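Local atomic coordinates of 3-chlorocatechol 1,2-dioxygenase (PDB entry 2BOY), a protein that probably catalyses the intradiol cleavage of catechols, 3-chlorocatechol among them, using a ferric iron bound at its active site. Residues A[82-93]-A[143-151]. Residues are numbered along the deposited sequence; the frame is centred on the assembly and turned at random.
Sequences GAPELSIPYTMP and YLFRGKIRT
Ile149 lays its CG2 methyl over one face of the Tyr90 ring, a CH-pi contact 3.6 Å from the centroid, while CD1 of Ile88 covers the opposite face. With CG1 of Ile149 set between backbone N and carbonyl carbon (chi1 50°), CG2 meets the ring; the beta-branch also brings this methyl 3.7 Å from CD1 of Leu86. At the ring's far end OH accepts a weak hydrogen bond from Arg150 N, and a water links OH to Arg150 O. Pro84 O receives Lys148 N (2.9 Å), and Leu86 N gives a straight hydrogen bond (174°) to Lys148 O. This single beta bridge, between Glu85 and Lys148, helps fasten the loop before strand 102-110 to strand 146-150 in the beta-barrel core of this intradiol dioxygenase; Gly147 leaves room for Leu86 and Met92. Inside the type II turn Tyr143-Arg146, Phe145 N donates to a lone pair of Pro93 O (2.8 Å). The Tyr143 ring lies obliquely against Ala83 and Pro84, whose CD is 3.7 Å from Tyr143 CB, and its hydroxyl hydrogen-bonds Pro81 O; a serine here would probably leave that carbonyl without its mate and open a gap beside Ala83. Bent at chi2 and chi3, Met92 curls CE against the Phe145 carbonyl.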
loop_
_atom_site.group_PDB
_atom_site.type_symbol
_atom_site.label_atom_id
_atom_site.label_comp_id
_atom_site.label_asym_id
_atom_site.label_seq_id
_atom_site.Cartn_x
_atom_site.Cartn_y
_atom_site.Cartn_z
ATOM N N GLY A 82 22.242 -15.988 -10.605
ATOM C CA GLY A 82 22.760 -17.293 -10.905
ATOM C C GLY A 82 22.667 -17.776 -12.346
ATOM O O GLY A 82 22.952 -18.948 -12.589
ATOM N N ALA A 83 22.285 -16.919 -13.283
ATOM C CA ALA A 83 22.200 -17.358 -14.703
ATOM C C ALA A 83 23.520 -17.946 -15.191
ATOM O O ALA A 83 24.601 -17.512 -14.739
ATOM C CB ALA A 83 21.753 -16.167 -15.626
ATOM N N PRO A 84 23.466 -18.920 -16.101
ATOM C CA PRO A 84 24.689 -19.573 -16.588
ATOM C C PRO A 84 25.627 -18.611 -17.334
ATOM O O PRO A 84 25.187 -17.699 -18.044
ATOM C CB PRO A 84 24.155 -20.675 -17.515
ATOM C CG PRO A 84 22.784 -20.162 -17.946
ATOM C CD PRO A 84 22.244 -19.451 -16.755
ATOM N N GLU A 85 26.920 -18.788 -17.135
ATOM C CA GLU A 85 27.936 -18.092 -17.930
ATOM C C GLU A 85 27.887 -18.738 -19.309
ATOM O O GLU A 85 28.066 -19.954 -19.439
ATOM C CB GLU A 85 29.334 -18.293 -17.332
ATOM C CG GLU A 85 29.358 -18.245 -15.799
ATOM C CD GLU A 85 30.771 -18.109 -15.214
ATOM O OE1 GLU A 85 31.703 -18.708 -15.793
ATOM O OE2 GLU A 85 30.940 -17.395 -14.180
ATOM N N LEU A 86 27.565 -17.947 -20.326
ATOM C CA LEU A 86 27.395 -18.494 -21.684
ATOM C C LEU A 86 28.764 -18.719 -22.303
ATOM O O LEU A 86 29.738 -18.102 -21.893
ATOM C CB LEU A 86 26.602 -17.498 -22.541
ATOM C CG LEU A 86 25.237 -17.108 -21.990
ATOM C CD1 LEU A 86 24.492 -16.169 -22.969
ATOM C CD2 LEU A 86 24.380 -18.316 -21.670
ATOM N N SER A 87 28.851 -19.589 -23.295
ATOM C CA SER A 87 30.142 -19.822 -23.943
ATOM C C SER A 87 30.103 -19.312 -25.377
ATOM O O SER A 87 29.029 -19.256 -26.016
ATOM C CB SER A 87 30.450 -21.323 -23.942
ATOM O OG SER A 87 29.325 -22.046 -24.465
ATOM N N ILE A 88 31.279 -18.944 -25.892
ATOM C CA ILE A 88 31.397 -18.416 -27.246
ATOM C C ILE A 88 30.997 -19.501 -28.242
ATOM O O ILE A 88 31.453 -20.647 -28.090
ATOM C CB ILE A 88 32.855 -17.959 -27.461
ATOM C CG1 ILE A 88 33.147 -16.674 -26.651
ATOM C CG2 ILE A 88 33.208 -17.922 -28.980
ATOM C CD1 ILE A 88 32.374 -15.409 -27.097
ATOM N N PRO A 89 30.143 -19.218 -29.245
ATOM C CA PRO A 89 29.525 -17.907 -29.492
ATOM C C PRO A 89 28.280 -17.768 -28.619
ATOM O O PRO A 89 27.425 -18.643 -28.587
ATOM C CB PRO A 89 29.123 -17.996 -30.977
ATOM C CG PRO A 89 28.787 -19.425 -31.169
ATOM C CD PRO A 89 29.702 -20.214 -30.246
ATOM N N TYR A 90 28.234 -16.673 -27.875
ATOM C CA TYR A 90 27.201 -16.440 -26.884
ATOM C C TYR A 90 25.812 -16.555 -27.443
ATOM O O TYR A 90 25.437 -15.820 -28.373
ATOM C CB TYR A 90 27.372 -15.026 -26.337
ATOM C CG TYR A 90 28.634 -14.799 -25.543
ATOM C CD1 TYR A 90 29.252 -13.546 -25.547
ATOM C CD2 TYR A 90 29.160 -15.809 -24.713
ATOM C CE1 TYR A 90 30.361 -13.287 -24.753
ATOM C CE2 TYR A 90 30.291 -15.560 -23.915
ATOM C CZ TYR A 90 30.879 -14.290 -23.950
ATOM O OH TYR A 90 31.984 -13.986 -23.177
ATOM N N THR A 91 25.058 -17.454 -26.839
ATOM C CA THR A 91 23.675 -17.751 -27.215
ATOM C C THR A 91 22.817 -17.886 -25.964
ATOM O O THR A 91 23.135 -18.695 -25.053
ATOM C CB THR A 91 23.658 -19.086 -28.006
ATOM O OG1 THR A 91 24.504 -18.955 -29.162
ATOM C CG2 THR A 91 22.257 -19.345 -28.548
ATOM N N MET A 92 21.740 -17.106 -25.877
ATOM C CA MET A 92 20.853 -17.176 -24.725
ATOM C C MET A 92 20.222 -18.571 -24.632
ATOM O O MET A 92 19.999 -19.198 -25.695
ATOM C CB MET A 92 19.738 -16.120 -24.825
ATOM C CG MET A 92 20.234 -14.629 -24.726
ATOM S SD MET A 92 21.008 -14.276 -23.127
ATOM C CE MET A 92 19.581 -14.101 -22.083
ATOM N N PRO A 93 19.991 -19.077 -23.410
ATOM C CA PRO A 93 19.392 -20.415 -23.241
ATOM C C PRO A 93 18.007 -20.488 -23.853
ATOM O O PRO A 93 17.115 -19.694 -23.489
ATOM C CB PRO A 93 19.403 -20.640 -21.720
ATOM C CG PRO A 93 20.613 -19.785 -21.219
ATOM C CD PRO A 93 20.435 -18.499 -22.110
ATOM N N TYR A 143 16.205 -20.825 -16.074
ATOM C CA TYR A 143 17.162 -19.969 -16.781
ATOM C C TYR A 143 16.945 -19.883 -18.293
ATOM O O TYR A 143 17.836 -19.432 -19.009
ATOM C CB TYR A 143 18.631 -20.300 -16.462
ATOM C CG TYR A 143 19.010 -20.028 -14.992
ATOM C CD1 TYR A 143 18.978 -18.737 -14.467
ATOM C CD2 TYR A 143 19.402 -21.079 -14.140
ATOM C CE1 TYR A 143 19.315 -18.493 -13.129
ATOM C CE2 TYR A 143 19.765 -20.837 -12.780
ATOM C CZ TYR A 143 19.693 -19.553 -12.295
ATOM O OH TYR A 143 20.047 -19.307 -10.979
ATOM N N LEU A 144 15.762 -20.252 -18.778
ATOM C CA LEU A 144 15.498 -19.954 -20.188
ATOM C C LEU A 144 15.661 -18.429 -20.318
ATOM O O LEU A 144 15.115 -17.694 -19.473
ATOM C CB LEU A 144 14.080 -20.303 -20.567
ATOM C CG LEU A 144 13.843 -20.432 -22.073
ATOM C CD1 LEU A 144 14.496 -21.797 -22.512
ATOM C CD2 LEU A 144 12.380 -20.377 -22.349
ATOM N N PHE A 145 16.357 -17.967 -21.356
ATOM C CA PHE A 145 16.464 -16.528 -21.666
ATOM C C PHE A 145 17.044 -15.717 -20.502
ATOM O O PHE A 145 16.689 -14.563 -20.314
ATOM C CB PHE A 145 15.124 -15.927 -22.123
ATOM C CG PHE A 145 14.782 -16.290 -23.543
ATOM C CD1 PHE A 145 13.694 -17.136 -23.817
ATOM C CD2 PHE A 145 15.609 -15.882 -24.579
ATOM C CE1 PHE A 145 13.425 -17.508 -25.142
ATOM C CE2 PHE A 145 15.344 -16.227 -25.912
ATOM C CZ PHE A 145 14.242 -17.049 -26.182
ATOM N N ARG A 146 17.997 -16.331 -19.804
ATOM C CA ARG A 146 18.797 -15.657 -18.770
ATOM C C ARG A 146 20.239 -16.102 -18.934
ATOM O O ARG A 146 20.523 -17.321 -18.975
ATOM C CB ARG A 146 18.279 -16.090 -17.387
ATOM C CG ARG A 146 16.831 -15.681 -17.100
ATOM C CD ARG A 146 16.274 -16.139 -15.735
ATOM N NE ARG A 146 14.881 -15.746 -15.531
ATOM C CZ ARG A 146 14.461 -14.568 -15.053
ATOM N NH1 ARG A 146 15.337 -13.580 -14.730
ATOM N NH2 ARG A 146 13.154 -14.368 -14.888
ATOM N N GLY A 147 21.182 -15.146 -19.006
ATOM C CA GLY A 147 22.576 -15.526 -19.186
ATOM C C GLY A 147 23.560 -14.446 -18.781
ATOM O O GLY A 147 23.218 -13.243 -18.783
ATOM N N LYS A 148 24.786 -14.872 -18.517
ATOM C CA LYS A 148 25.878 -13.954 -18.219
ATOM C C LYS A 148 26.929 -14.049 -19.319
ATOM O O LYS A 148 27.307 -15.146 -19.727
ATOM C CB LYS A 148 26.529 -14.315 -16.894
ATOM C CG LYS A 148 25.588 -14.119 -15.717
ATOM C CD LYS A 148 26.210 -14.650 -14.478
ATOM C CE LYS A 148 25.424 -14.249 -13.250
ATOM N NZ LYS A 148 26.220 -14.685 -12.110
ATOM N N ILE A 149 27.415 -12.894 -19.754
ATOM C CA ILE A 149 28.482 -12.800 -20.740
ATOM C C ILE A 149 29.510 -11.771 -20.271
ATOM O O ILE A 149 29.298 -11.061 -19.258
ATOM C CB ILE A 149 27.900 -12.359 -22.066
ATOM C CG1 ILE A 149 27.042 -11.134 -21.828
ATOM C CG2 ILE A 149 27.001 -13.469 -22.643
ATOM C CD1 ILE A 149 26.737 -10.347 -23.044
ATOM N N ARG A 150 30.633 -11.726 -20.980
ATOM C CA ARG A 150 31.743 -10.840 -20.625
ATOM C C ARG A 150 32.133 -10.092 -21.885
ATOM O O ARG A 150 32.112 -10.698 -22.956
ATOM C CB ARG A 150 32.964 -11.661 -20.195
ATOM C CG ARG A 150 32.863 -12.348 -18.840
ATOM C CD ARG A 150 34.033 -13.325 -18.642
ATOM N NE ARG A 150 34.615 -13.324 -17.292
ATOM C CZ ARG A 150 35.622 -12.545 -16.908
ATOM N NH1 ARG A 150 36.137 -11.650 -17.741
ATOM N NH2 ARG A 150 36.103 -12.646 -15.673
ATOM N N THR A 151 32.534 -8.819 -21.787
ATOM C CA THR A 151 33.139 -8.158 -22.941
ATOM C C THR A 151 34.527 -8.743 -23.161
ATOM O O THR A 151 35.198 -9.167 -22.175
ATOM C CB THR A 151 33.277 -6.635 -22.762
ATOM O OG1 THR A 151 34.003 -6.325 -21.547
ATOM C CG2 THR A 151 31.878 -5.978 -22.612
HETATM O O HOH W 1 30.050 -16.015 -19.590
HETATM O O HOH W 2 33.907 -12.372 -24.287
#